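Local coordinates for ssDNA binding protein (Aeropyrum pernix, PDB 4PSN), which binds single-stranded DNA, which it probably entraps in a system of tunnels running between the subunits of its assembly, at residues Val53-Leu57 against Leu58-Leu62; Glu77-Ser81 against Gln82-Asp86; Gln202-Lys206 against Arg207-Arg211; Val179-Ala183 against Asp184-Asp188. All blocks are in the same frame, centred on the assembly; numbering follows the deposited sequence.

In the fold
Contacts 1 and 2 belong to the ThermoDBP-related N-terminal part of the chain, contacts 3 and 4 to the C-terminal domain. Contact 1 lies at the C-terminal end of helix 40-61 and contact 2 is the tip of the hairpin that follows, their centres about 23 Å apart. Contacts 3 and 4, about 27 Å apart between centres, both adjoin one antiparallel sheet, where strands 202-203 and 172-180 are neighbours. Contacts 2 and 4 stand furthest apart, centre to centre about 66 Å. Contacts 1 and 3 both touch the second subunit, and contacts 2 and 3 both touch the third. At contact 3 the R207 side chain comes about 3 Å from a bound imidazole, probably from the crystallisation liquor.

Contact 1: residues Val53-Leu57 against Leu58-Leu62; sequences VLFEL and LVNKL
L58 N and V59 N close ordinary helical turns on L54 O (2.8 Å) and F55 O (3.0 Å), after which the coil widens: K61 N bonds weakly to both E56 O and L57 O, and L62 N reaches L57 O at 2.8 Å. V59 CG2 sits over one face of the F55 ring in a CH-pi contact, 4.2 Å from the centroid and 27° off the ring normal; the ring also packs on P169 of the second subunit. The pi-type turn lies in the last part of helix 40-61 of the ThermoDBP-related part. The leucines face the rest of the domain: L54 and L58 pack on Y17 of helix 17-28 and I72 of strand 69-78, while L57 and L62 meet V92 of strand 83-97. L57 CD1 lies 4.1 Å from L62 CG, its branch carried there by CG standing anti to the backbone N (chi1 177°). E56 bends at chi2 and sets OE2 at the edge of the F55 ring, in its plane; this oxygen also pairs with R52 and with Y143 OH of the second subunit. A leucine in place of E56 would probably leave R52 without its counter-charge and that tyrosine without its mate across the subunit boundary.

Contact 2: residues Glu77-Ser81 against Gln82-Asp86; sequences EVRDS and QIQFD
E77 and Q84 form an antiparallel hydrogen-bonded pair near the tip of the beta hairpin of strands 69-78 and 83-97. E77 N reaches Q84 O at 2.8 Å and Q84 N returns to E77 O at 2.9 Å, the second lying in the carbonyl plane. Beyond the non-hydrogen-bonded pair V78-I83, R79 N bonds to Q82 O (3.1 Å), and Q82 N answers R79 O only weakly. D80 and S81, both with positive phi, make the two-residue turn, close to type I'; S81 OG is tied to E37 O. The Q84 side chain shows how the residues on one face meet. Its CB stands beside E77 O, and a bend at chi2 (134°) turns the amide along its own strand toward Q82, beside the E77 carboxylate. CD then lies 4.1 Å from E77 OE1; Q84 OE1 and E77 OE1, both acceptors, are merely neighbours at 3.9 Å with no bond between them. The two side chains run side by side with amide and carboxylate planes only 6° apart. At the tip, NE2 passes near E77 O and makes a weak bond to Q82 O, with R79 CG also close by. R79 NH2 is modelled in a salt bridge to E77 OE2, an oxygen whose place is less sure. The other face carries V78 and I83, which pack on L29 and L38; V78 also meets M3 of the third subunit. V78 CG2 approaches I83 CG1 at 4.3 Å, and V78 CA makes a CA-H...O contact of 3.3 Å with Q82 O.

Contact 3: residues Gln202-Lys206 against Arg207-Arg211; sequences QNVEK and REAVR
E208 holds CG anti to its own carbonyl carbon (chi1 -55°) and runs extended at chi2 (-178°), a course that turns OE1 back to E205 N at 3.1 Å. With E205 at the N-cap of helix 206-218, this is the N3 side-chain half of a capping box. The bond is fairly straight, but the donor comes from above the carboxylate plane. Between the backbones, E208 N bonds to E205 O at 3.0 Å in the first turn, and V210 N to K206 O at 2.9 Å. The side chain of E205 goes to R23 of the second and of the third subunit instead of capping, while K206 N is bonded by D19 OD1 of the second. Across the subunit boundary, E208 pairs through OE1 with R207 of the fourth subunit and through OE2 with R211 of the fourth subunit. An alanine at E208 would probably leave E205 N without this acceptor, rob that R211 of its mate here, and leave that R207 with a weak, long pairing to E205. V204 and A209 occupy the N' and N4 positions of a hydrophobic staple, packed also on L173 of the sheet. V204 CB rests 3.6 Å from E208 OE1, and V204 CG2 lies 4.2 Å from A209 CB.

Contact 4: residues Val179-Ala183 against Asp184-Asp188; sequences VQVEA and DRIDD
V181 against R185 and I186 is a local surface contact at the turn where strand 172-180 gives way to helix 186-198; no other protein chain of the assembly touches it. The backbone tightens first: R185 N bonds E182 O at 2.9 Å, its donor well above the carbonyl plane, and I186 N makes a weak bond to A183 O. V181 turns CG1 in between its backbone N and carbonyl carbon (chi1 60°), which puts CG2 anti to the N and aims that methyl at the start of the helix. There it lies 4.1 Å from R185 CB and 4.4 Å from I186 CG1, with R185 O also near. I186 CG1 reaches back over the turn to A183 O at 3.5 Å, and the same side chain packs on V153 and P155 of strand 146-155, while V181 also meets F189 and A160. R185, the N-cap residue, sets CB 3.3 Å from E182 O; the chain then bends at chi2 and chi3 and lays its guanidinium beside the D188 carboxylate. The geometry of this charge pairing is doubtful, since D188 OD2 is modelled too close. D188 OD1 has a partner in R191. The whole is a beta-to-alpha junction, in which a short 3-10 turn passes directly into the helix lying against the antiparallel sheet of the C-terminal domain.

Contact 1: residues Val53-Leu57 against Leu58-Leu62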
loop_
_atom_site.group_PDB
_atom_site.type_symbol
_atom_site.label_atom_id
_atom_site.label_comp_id
_atom_site.label_asym_id
_atom_site.label_seq_id
_atom_site.Cartn_x
_atom_site.Cartn_y
_atom_site.Cartn_z
ATOM N N VAL C 53 -23.503 4.881 8.760
ATOM C CA VAL C 53 -24.033 5.841 7.806
ATOM C C VAL C 53 -23.685 5.471 6.370
ATOM O O VAL C 53 -24.530 5.552 5.471
ATOM C CB VAL C 53 -23.489 7.232 8.121
ATOM C CG1 VAL C 53 -23.647 8.148 6.933
ATOM C CG2 VAL C 53 -24.188 7.783 9.364
ATOM N N LEU C 54 -22.438 5.064 6.154
ATOM C CA LEU C 54 -21.987 4.671 4.829
ATOM C C LEU C 54 -22.751 3.455 4.342
ATOM O O LEU C 54 -23.001 3.301 3.147
ATOM C CB LEU C 54 -20.485 4.386 4.838
ATOM C CG LEU C 54 -19.622 5.641 5.015
ATOM C CD1 LEU C 54 -18.147 5.262 5.106
ATOM C CD2 LEU C 54 -19.859 6.612 3.856
ATOM N N PHE C 55 -23.135 2.579 5.263
ATOM C CA PHE C 55 -23.891 1.414 4.848
ATOM C C PHE C 55 -25.189 1.846 4.145
ATOM O O PHE C 55 -25.543 1.320 3.096
ATOM C CB PHE C 55 -24.199 0.494 6.034
ATOM C CG PHE C 55 -25.045 -0.692 5.662
ATOM C CD1 PHE C 55 -24.460 -1.862 5.227
ATOM C CD2 PHE C 55 -26.423 -0.623 5.721
ATOM C CE1 PHE C 55 -25.241 -2.952 4.879
ATOM C CE2 PHE C 55 -27.202 -1.706 5.369
ATOM C CZ PHE C 55 -26.608 -2.867 4.947
ATOM N N GLU C 56 -25.887 2.816 4.715
ATOM C CA GLU C 56 -27.148 3.263 4.126
ATOM C C GLU C 56 -26.927 3.935 2.769
ATOM O O GLU C 56 -27.702 3.738 1.825
ATOM C CB GLU C 56 -27.879 4.220 5.066
ATOM C CG GLU C 56 -28.339 3.560 6.339
ATOM C CD GLU C 56 -29.253 2.365 6.076
ATOM O OE1 GLU C 56 -30.034 2.408 5.098
ATOM O OE2 GLU C 56 -29.180 1.380 6.843
ATOM N N LEU C 57 -25.871 4.729 2.672
ATOM C CA LEU C 57 -25.569 5.423 1.422
ATOM C C LEU C 57 -25.185 4.433 0.321
ATOM O O LEU C 57 -25.752 4.441 -0.773
ATOM C CB LEU C 57 -24.452 6.441 1.643
ATOM C CG LEU C 57 -23.951 7.221 0.418
ATOM C CD1 LEU C 57 -25.100 7.950 -0.247
ATOM C CD2 LEU C 57 -22.842 8.208 0.781
ATOM N N LEU C 58 -24.218 3.577 0.617
ATOM C CA LEU C 58 -23.633 2.715 -0.404
ATOM C C LEU C 58 -24.580 1.628 -0.858
ATOM O O LEU C 58 -24.789 1.430 -2.053
ATOM C CB LEU C 58 -22.318 2.092 0.091
ATOM C CG LEU C 58 -21.166 3.088 0.199
ATOM C CD1 LEU C 58 -19.924 2.446 0.801
ATOM C CD2 LEU C 58 -20.855 3.674 -1.175
ATOM N N VAL C 59 -25.141 0.918 0.109
ATOM C CA VAL C 59 -25.934 -0.259 -0.175
ATOM C C VAL C 59 -27.369 0.092 -0.555
ATOM O O VAL C 59 -27.927 -0.515 -1.464
ATOM C CB VAL C 59 -25.912 -1.251 1.021
ATOM C CG1 VAL C 59 -26.723 -2.483 0.709
ATOM C CG2 VAL C 59 -24.464 -1.636 1.362
ATOM N N ASN C 60 -27.962 1.081 0.117
ATOM C CA ASN C 60 -29.358 1.404 -0.154
ATOM C C ASN C 60 -29.605 2.566 -1.118
ATOM O O ASN C 60 -30.557 2.527 -1.905
ATOM C CB ASN C 60 -30.133 1.624 1.145
ATOM C CG ASN C 60 -30.150 0.389 2.025
ATOM O OD1 ASN C 60 -30.019 0.479 3.245
ATOM N ND2 ASN C 60 -30.295 -0.777 1.405
ATOM N N LYS C 61 -28.760 3.593 -1.066
ATOM C CA LYS C 61 -28.976 4.787 -1.885
ATOM C C LYS C 61 -28.289 4.702 -3.247
ATOM O O LYS C 61 -28.892 5.038 -4.271
ATOM C CB LYS C 61 -28.479 6.031 -1.157
ATOM C CG LYS C 61 -29.127 6.247 0.193
ATOM C CD LYS C 61 -30.379 7.068 0.030
ATOM C CE LYS C 61 -31.452 6.612 0.991
ATOM N NZ LYS C 61 -31.139 7.040 2.381
ATOM N N LEU C 62 -27.030 4.271 -3.263
ATOM C CA LEU C 62 -26.292 4.218 -4.516
ATOM C C LEU C 62 -26.443 2.829 -5.073
ATOM O O LEU C 62 -26.083 2.563 -6.216
ATOM C CB LEU C 62 -24.816 4.543 -4.284
ATOM C CG LEU C 62 -24.497 5.965 -3.822
ATOM C CD1 LEU C 62 -22.999 6.109 -3.568
ATOM C CD2 LEU C 62 -24.944 6.963 -4.891
#

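Contact 2: residues Glu77-Ser81 against Gln82-Asp86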
loop_
_atom_site.group_PDB
_atom_site.type_symbol
_atom_site.label_atom_id
_atom_site.label_comp_id
_atom_site.label_asym_id
_atom_site.label_seq_id
_atom_site.Cartn_x
_atom_site.Cartn_y
_atom_site.Cartn_z
ATOM N N GLU C 77 -12.620 16.579 12.434
ATOM C CA GLU C 77 -12.021 17.469 13.399
ATOM C C GLU C 77 -11.880 16.717 14.710
ATOM O O GLU C 77 -12.826 16.104 15.202
ATOM C CB GLU C 77 -12.915 18.694 13.583
ATOM C CG GLU C 77 -12.478 19.665 14.666
ATOM C CD GLU C 77 -13.381 20.893 14.740
ATOM O OE1 GLU C 77 -14.582 20.776 14.405
ATOM O OE2 GLU C 77 -12.886 21.978 15.119
ATOM N N VAL C 78 -10.678 16.736 15.260
ATOM C CA VAL C 78 -10.449 16.201 16.584
ATOM C C VAL C 78 -10.026 17.347 17.478
ATOM O O VAL C 78 -9.055 18.046 17.183
ATOM C CB VAL C 78 -9.304 15.190 16.586
ATOM C CG1 VAL C 78 -9.104 14.636 18.002
ATOM C CG2 VAL C 78 -9.576 14.080 15.607
ATOM N N ARG C 79 -10.753 17.558 18.562
ATOM C CA ARG C 79 -10.348 18.550 19.542
ATOM C C ARG C 79 -11.153 18.358 20.813
ATOM O O ARG C 79 -12.353 18.089 20.760
ATOM C CB ARG C 79 -10.518 19.970 18.995
ATOM C CG ARG C 79 -11.945 20.395 18.751
ATOM C CD ARG C 79 -12.000 21.595 17.806
ATOM N NE ARG C 79 -11.344 22.785 18.347
ATOM C CZ ARG C 79 -11.242 23.942 17.695
ATOM N NH1 ARG C 79 -10.633 24.977 18.263
ATOM N NH2 ARG C 79 -11.751 24.065 16.473
ATOM N N ASP C 80 -10.477 18.481 21.950
ATOM C CA ASP C 80 -11.099 18.255 23.249
ATOM C C ASP C 80 -11.542 16.802 23.378
ATOM O O ASP C 80 -12.618 16.511 23.909
ATOM C CB ASP C 80 -12.283 19.208 23.454
ATOM C CG ASP C 80 -11.858 20.673 23.471
ATOM O OD1 ASP C 80 -10.885 21.004 24.182
ATOM O OD2 ASP C 80 -12.493 21.493 22.770
ATOM N N SER C 81 -10.704 15.893 22.880
ATOM C CA SER C 81 -10.951 14.458 23.014
ATOM C C SER C 81 -12.240 14.035 22.319
ATOM O O SER C 81 -12.870 13.058 22.709
ATOM C CB SER C 81 -10.993 14.050 24.495
ATOM O OG SER C 81 -9.745 14.301 25.127
ATOM N N GLN C 82 -12.621 14.780 21.288
ATOM C CA GLN C 82 -13.845 14.505 20.552
ATOM C C GLN C 82 -13.634 14.535 19.034
ATOM O O GLN C 82 -13.057 15.479 18.487
ATOM C CB GLN C 82 -14.936 15.505 20.952
ATOM C CG GLN C 82 -15.292 15.469 22.434
ATOM C CD GLN C 82 -16.277 16.560 22.815
ATOM O OE1 GLN C 82 -16.476 17.511 22.061
ATOM N NE2 GLN C 82 -16.904 16.426 23.982
ATOM N N ILE C 83 -14.117 13.491 18.370
ATOM C CA ILE C 83 -14.037 13.369 16.925
ATOM C C ILE C 83 -15.363 13.788 16.299
ATOM O O ILE C 83 -16.415 13.270 16.669
ATOM C CB ILE C 83 -13.743 11.911 16.525
ATOM C CG1 ILE C 83 -12.484 11.413 17.232
ATOM C CG2 ILE C 83 -13.580 11.790 15.021
ATOM C CD1 ILE C 83 -12.264 9.918 17.123
ATOM N N GLN C 84 -15.316 14.726 15.359
ATOM C CA GLN C 84 -16.508 15.105 14.615
ATOM C C GLN C 84 -16.233 15.056 13.115
ATOM O O GLN C 84 -15.274 15.655 12.640
ATOM C CB GLN C 84 -16.964 16.512 15.010
ATOM C CG GLN C 84 -17.052 16.747 16.518
ATOM C CD GLN C 84 -16.418 18.069 16.944
ATOM O OE1 GLN C 84 -17.060 19.122 16.901
ATOM N NE2 GLN C 84 -15.148 18.017 17.349
ATOM N N PHE C 85 -17.074 14.340 12.376
ATOM C CA PHE C 85 -16.974 14.309 10.920
ATOM C C PHE C 85 -17.718 15.484 10.296
ATOM O O PHE C 85 -18.759 15.900 10.798
ATOM C CB PHE C 85 -17.537 12.995 10.366
ATOM C CG PHE C 85 -16.748 11.790 10.753
ATOM C CD1 PHE C 85 -15.522 11.533 10.166
ATOM C CD2 PHE C 85 -17.233 10.902 11.701
ATOM C CE1 PHE C 85 -14.784 10.425 10.521
ATOM C CE2 PHE C 85 -16.505 9.788 12.066
ATOM C CZ PHE C 85 -15.277 9.543 11.479
ATOM N N ASP C 86 -17.179 16.031 9.209
ATOM C CA ASP C 86 -17.879 17.078 8.482
ATOM C C ASP C 86 -18.534 16.489 7.251
ATOM O O ASP C 86 -17.885 16.284 6.231
ATOM C CB ASP C 86 -16.943 18.213 8.072
ATOM C CG ASP C 86 -17.696 19.378 7.434
ATOM O OD1 ASP C 86 -18.839 19.165 6.973
ATOM O OD2 ASP C 86 -17.149 20.501 7.388
#

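Contact 3: residues Gln202-Lys206 against Arg207-Arg211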
loop_
_atom_site.group_PDB
_atom_site.type_symbol
_atom_site.label_atom_id
_atom_site.label_comp_id
_atom_site.label_asym_id
_atom_site.label_seq_id
_atom_site.Cartn_x
_atom_site.Cartn_y
_atom_site.Cartn_z
ATOM N N GLN C 202 13.694 4.878 -24.183
ATOM C CA GLN C 202 13.751 4.288 -22.848
ATOM C C GLN C 202 12.349 4.197 -22.213
ATOM O O GLN C 202 11.577 5.150 -22.265
ATOM C CB GLN C 202 14.671 5.149 -21.963
ATOM C CG GLN C 202 14.855 4.615 -20.556
ATOM C CD GLN C 202 15.688 5.535 -19.662
ATOM O OE1 GLN C 202 15.432 6.732 -19.561
ATOM N NE2 GLN C 202 16.691 4.966 -19.009
ATOM N N ASN C 203 12.024 3.056 -21.616
ATOM C CA ASN C 203 10.798 2.914 -20.831
ATOM C C ASN C 203 10.943 3.576 -19.467
ATOM O O ASN C 203 11.871 3.270 -18.729
ATOM C CB ASN C 203 10.466 1.445 -20.639
ATOM C CG ASN C 203 10.285 0.723 -21.947
ATOM O OD1 ASN C 203 11.238 0.173 -22.505
ATOM N ND2 ASN C 203 9.066 0.733 -22.457
ATOM N N VAL C 204 10.035 4.488 -19.142
ATOM C CA VAL C 204 10.128 5.236 -17.897
ATOM C C VAL C 204 8.792 5.234 -17.167
ATOM O O VAL C 204 7.794 4.719 -17.671
ATOM C CB VAL C 204 10.542 6.701 -18.162
ATOM C CG1 VAL C 204 11.956 6.759 -18.763
ATOM C CG2 VAL C 204 9.539 7.366 -19.082
ATOM N N GLU C 205 8.767 5.812 -15.980
ATOM C CA GLU C 205 7.487 6.062 -15.319
ATOM C C GLU C 205 6.759 7.218 -15.985
ATOM O O GLU C 205 7.391 8.122 -16.541
ATOM C CB GLU C 205 7.696 6.318 -13.823
ATOM C CG GLU C 205 8.264 5.102 -13.102
ATOM C CD GLU C 205 8.101 5.140 -11.571
ATOM O OE1 GLU C 205 7.731 6.196 -11.016
ATOM O OE2 GLU C 205 8.352 4.095 -10.925
ATOM N N LYS C 206 5.428 7.174 -15.938
ATOM C CA LYS C 206 4.590 8.140 -16.628
ATOM C C LYS C 206 4.923 9.606 -16.292
ATOM O O LYS C 206 4.987 10.463 -17.185
ATOM C CB LYS C 206 3.110 7.845 -16.341
ATOM C CG LYS C 206 2.149 8.605 -17.243
ATOM C CD LYS C 206 0.698 8.394 -16.814
ATOM C CE LYS C 206 -0.276 8.677 -17.954
ATOM N NZ LYS C 206 -1.696 8.840 -17.517
ATOM N N ARG C 207 5.128 9.900 -15.013
ATOM C CA ARG C 207 5.479 11.264 -14.601
ATOM C C ARG C 207 6.770 11.788 -15.259
ATOM O O ARG C 207 6.892 12.984 -15.535
ATOM C CB ARG C 207 5.586 11.362 -13.070
ATOM C CG ARG C 207 5.750 12.788 -12.535
ATOM C CD ARG C 207 5.662 12.835 -10.994
ATOM N NE ARG C 207 4.311 12.534 -10.512
ATOM C CZ ARG C 207 3.949 11.404 -9.906
ATOM N NH1 ARG C 207 4.841 10.446 -9.671
ATOM N NH2 ARG C 207 2.686 11.236 -9.524
ATOM N N GLU C 208 7.733 10.910 -15.513
ATOM C CA GLU C 208 8.980 11.368 -16.109
ATOM C C GLU C 208 8.675 11.853 -17.517
ATOM O O GLU C 208 9.184 12.890 -17.950
ATOM C CB GLU C 208 10.023 10.252 -16.165
ATOM C CG GLU C 208 10.317 9.596 -14.816
ATOM C CD GLU C 208 11.408 8.522 -14.922
ATOM O OE1 GLU C 208 11.116 7.328 -14.691
ATOM O OE2 GLU C 208 12.558 8.880 -15.243
ATOM N N ALA C 209 7.841 11.090 -18.225
ATOM C CA ALA C 209 7.505 11.420 -19.602
ATOM C C ALA C 209 6.682 12.693 -19.602
ATOM O O ALA C 209 6.895 13.561 -20.425
ATOM C CB ALA C 209 6.747 10.265 -20.288
ATOM N N VAL C 210 5.753 12.817 -18.657
ATOM C CA VAL C 210 4.898 14.015 -18.614
ATOM C C VAL C 210 5.735 15.283 -18.463
ATOM O O VAL C 210 5.511 16.284 -19.148
ATOM C CB VAL C 210 3.825 13.951 -17.484
ATOM C CG1 VAL C 210 3.116 15.300 -17.312
ATOM C CG2 VAL C 210 2.799 12.850 -17.756
ATOM N N ARG C 211 6.718 15.234 -17.574
ATOM C CA ARG C 211 7.577 16.387 -17.313
ATOM C C ARG C 211 8.343 16.825 -18.569
ATOM O O ARG C 211 8.468 18.020 -18.853
ATOM C CB ARG C 211 8.554 16.049 -16.180
ATOM C CG ARG C 211 9.527 17.142 -15.820
ATOM C CD ARG C 211 9.135 17.834 -14.527
ATOM N NE ARG C 211 8.953 16.897 -13.412
ATOM C CZ ARG C 211 8.124 17.123 -12.395
ATOM N NH1 ARG C 211 7.415 18.241 -12.374
ATOM N NH2 ARG C 211 7.992 16.238 -11.413
#

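Contact 4: residues Val179-Ala183 against Asp184-Asp188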
loop_
_atom_site.group_PDB
_atom_site.type_symbol
_atom_site.label_atom_id
_atom_site.label_comp_id
_atom_site.label_asym_id
_atom_site.label_seq_id
_atom_site.Cartn_x
_atom_site.Cartn_y
_atom_site.Cartn_z
ATOM N N VAL C 179 21.243 12.773 -35.623
ATOM C CA VAL C 179 20.846 12.120 -36.870
ATOM C C VAL C 179 21.274 12.984 -38.040
ATOM O O VAL C 179 21.419 14.204 -37.903
ATOM C CB VAL C 179 19.311 11.902 -36.944
ATOM C CG1 VAL C 179 18.841 11.002 -35.811
ATOM C CG2 VAL C 179 18.569 13.240 -36.902
ATOM N N GLN C 180 21.476 12.356 -39.190
ATOM C CA GLN C 180 21.870 13.094 -40.388
ATOM C C GLN C 180 20.629 13.512 -41.160
ATOM O O GLN C 180 19.788 12.679 -41.482
ATOM C CB GLN C 180 22.757 12.230 -41.285
ATOM C CG GLN C 180 23.470 13.036 -42.380
ATOM C CD GLN C 180 24.379 12.186 -43.250
ATOM O OE1 GLN C 180 24.348 10.958 -43.188
ATOM N NE2 GLN C 180 25.197 12.840 -44.065
ATOM N N VAL C 181 20.517 14.801 -41.455
ATOM C CA VAL C 181 19.359 15.328 -42.158
ATOM C C VAL C 181 19.581 16.794 -42.556
ATOM O O VAL C 181 20.071 17.593 -41.746
ATOM C CB VAL C 181 18.106 15.229 -41.261
ATOM C CG1 VAL C 181 18.315 16.030 -40.001
ATOM C CG2 VAL C 181 16.857 15.718 -42.014
ATOM N N GLU C 182 19.218 17.153 -43.788
ATOM C CA GLU C 182 19.260 18.562 -44.209
ATOM C C GLU C 182 18.117 19.363 -43.575
ATOM O O GLU C 182 17.027 18.829 -43.379
ATOM C CB GLU C 182 19.222 18.688 -45.737
ATOM C CG GLU C 182 20.442 18.091 -46.440
ATOM C CD GLU C 182 21.756 18.710 -45.978
ATOM O OE1 GLU C 182 21.744 19.849 -45.452
ATOM O OE2 GLU C 182 22.808 18.052 -46.138
ATOM N N ALA C 183 18.364 20.638 -43.268
ATOM C CA ALA C 183 17.426 21.452 -42.484
ATOM C C ALA C 183 16.038 21.610 -43.112
ATOM O O ALA C 183 15.032 21.620 -42.396
ATOM C CB ALA C 183 18.020 22.810 -42.176
ATOM N N ASP C 184 15.976 21.725 -44.438
ATOM C CA ASP C 184 14.685 21.853 -45.115
ATOM C C ASP C 184 13.967 20.518 -45.242
ATOM O O ASP C 184 12.883 20.453 -45.808
ATOM C CB ASP C 184 14.832 22.512 -46.490
ATOM C CG ASP C 184 15.996 21.951 -47.284
ATOM O OD1 ASP C 184 17.122 22.477 -47.129
ATOM O OD2 ASP C 184 15.791 20.988 -48.058
ATOM N N ARG C 185 14.566 19.462 -44.699
ATOM C CA ARG C 185 13.992 18.122 -44.780
ATOM C C ARG C 185 13.561 17.588 -43.407
ATOM O O ARG C 185 13.214 16.416 -43.272
ATOM C CB ARG C 185 14.994 17.154 -45.420
ATOM C CG ARG C 185 15.337 17.479 -46.876
ATOM C CD ARG C 185 14.092 17.503 -47.755
ATOM N NE ARG C 185 13.484 16.181 -47.872
ATOM C CZ ARG C 185 12.384 15.925 -48.574
ATOM N NH1 ARG C 185 11.897 14.690 -48.618
ATOM N NH2 ARG C 185 11.767 16.904 -49.229
ATOM N N ILE C 186 13.594 18.439 -42.390
ATOM C CA ILE C 186 13.300 17.984 -41.031
ATOM C C ILE C 186 11.849 17.493 -40.891
ATOM O O ILE C 186 11.601 16.453 -40.284
ATOM C CB ILE C 186 13.691 19.050 -39.958
ATOM C CG1 ILE C 186 15.224 19.160 -39.898
ATOM C CG2 ILE C 186 13.137 18.669 -38.574
ATOM C CD1 ILE C 186 15.767 20.180 -38.914
ATOM N N ASP C 187 10.899 18.216 -41.476
ATOM C CA ASP C 187 9.490 17.810 -41.388
ATOM C C ASP C 187 9.311 16.405 -41.939
ATOM O O ASP C 187 8.773 15.531 -41.267
ATOM C CB ASP C 187 8.568 18.777 -42.139
ATOM C CG ASP C 187 8.348 20.087 -41.389
ATOM O OD1 ASP C 187 8.763 20.184 -40.212
ATOM O OD2 ASP C 187 7.748 21.021 -41.972
ATOM N N ASP C 188 9.761 16.200 -43.172
ATOM C CA ASP C 188 9.766 14.869 -43.759
ATOM C C ASP C 188 10.508 13.850 -42.886
ATOM O O ASP C 188 10.024 12.749 -42.663
ATOM C CB ASP C 188 10.378 14.916 -45.157
ATOM C CG ASP C 188 9.536 15.726 -46.127
ATOM O OD1 ASP C 188 8.291 15.614 -46.059
ATOM O OD2 ASP C 188 10.113 16.476 -46.948
#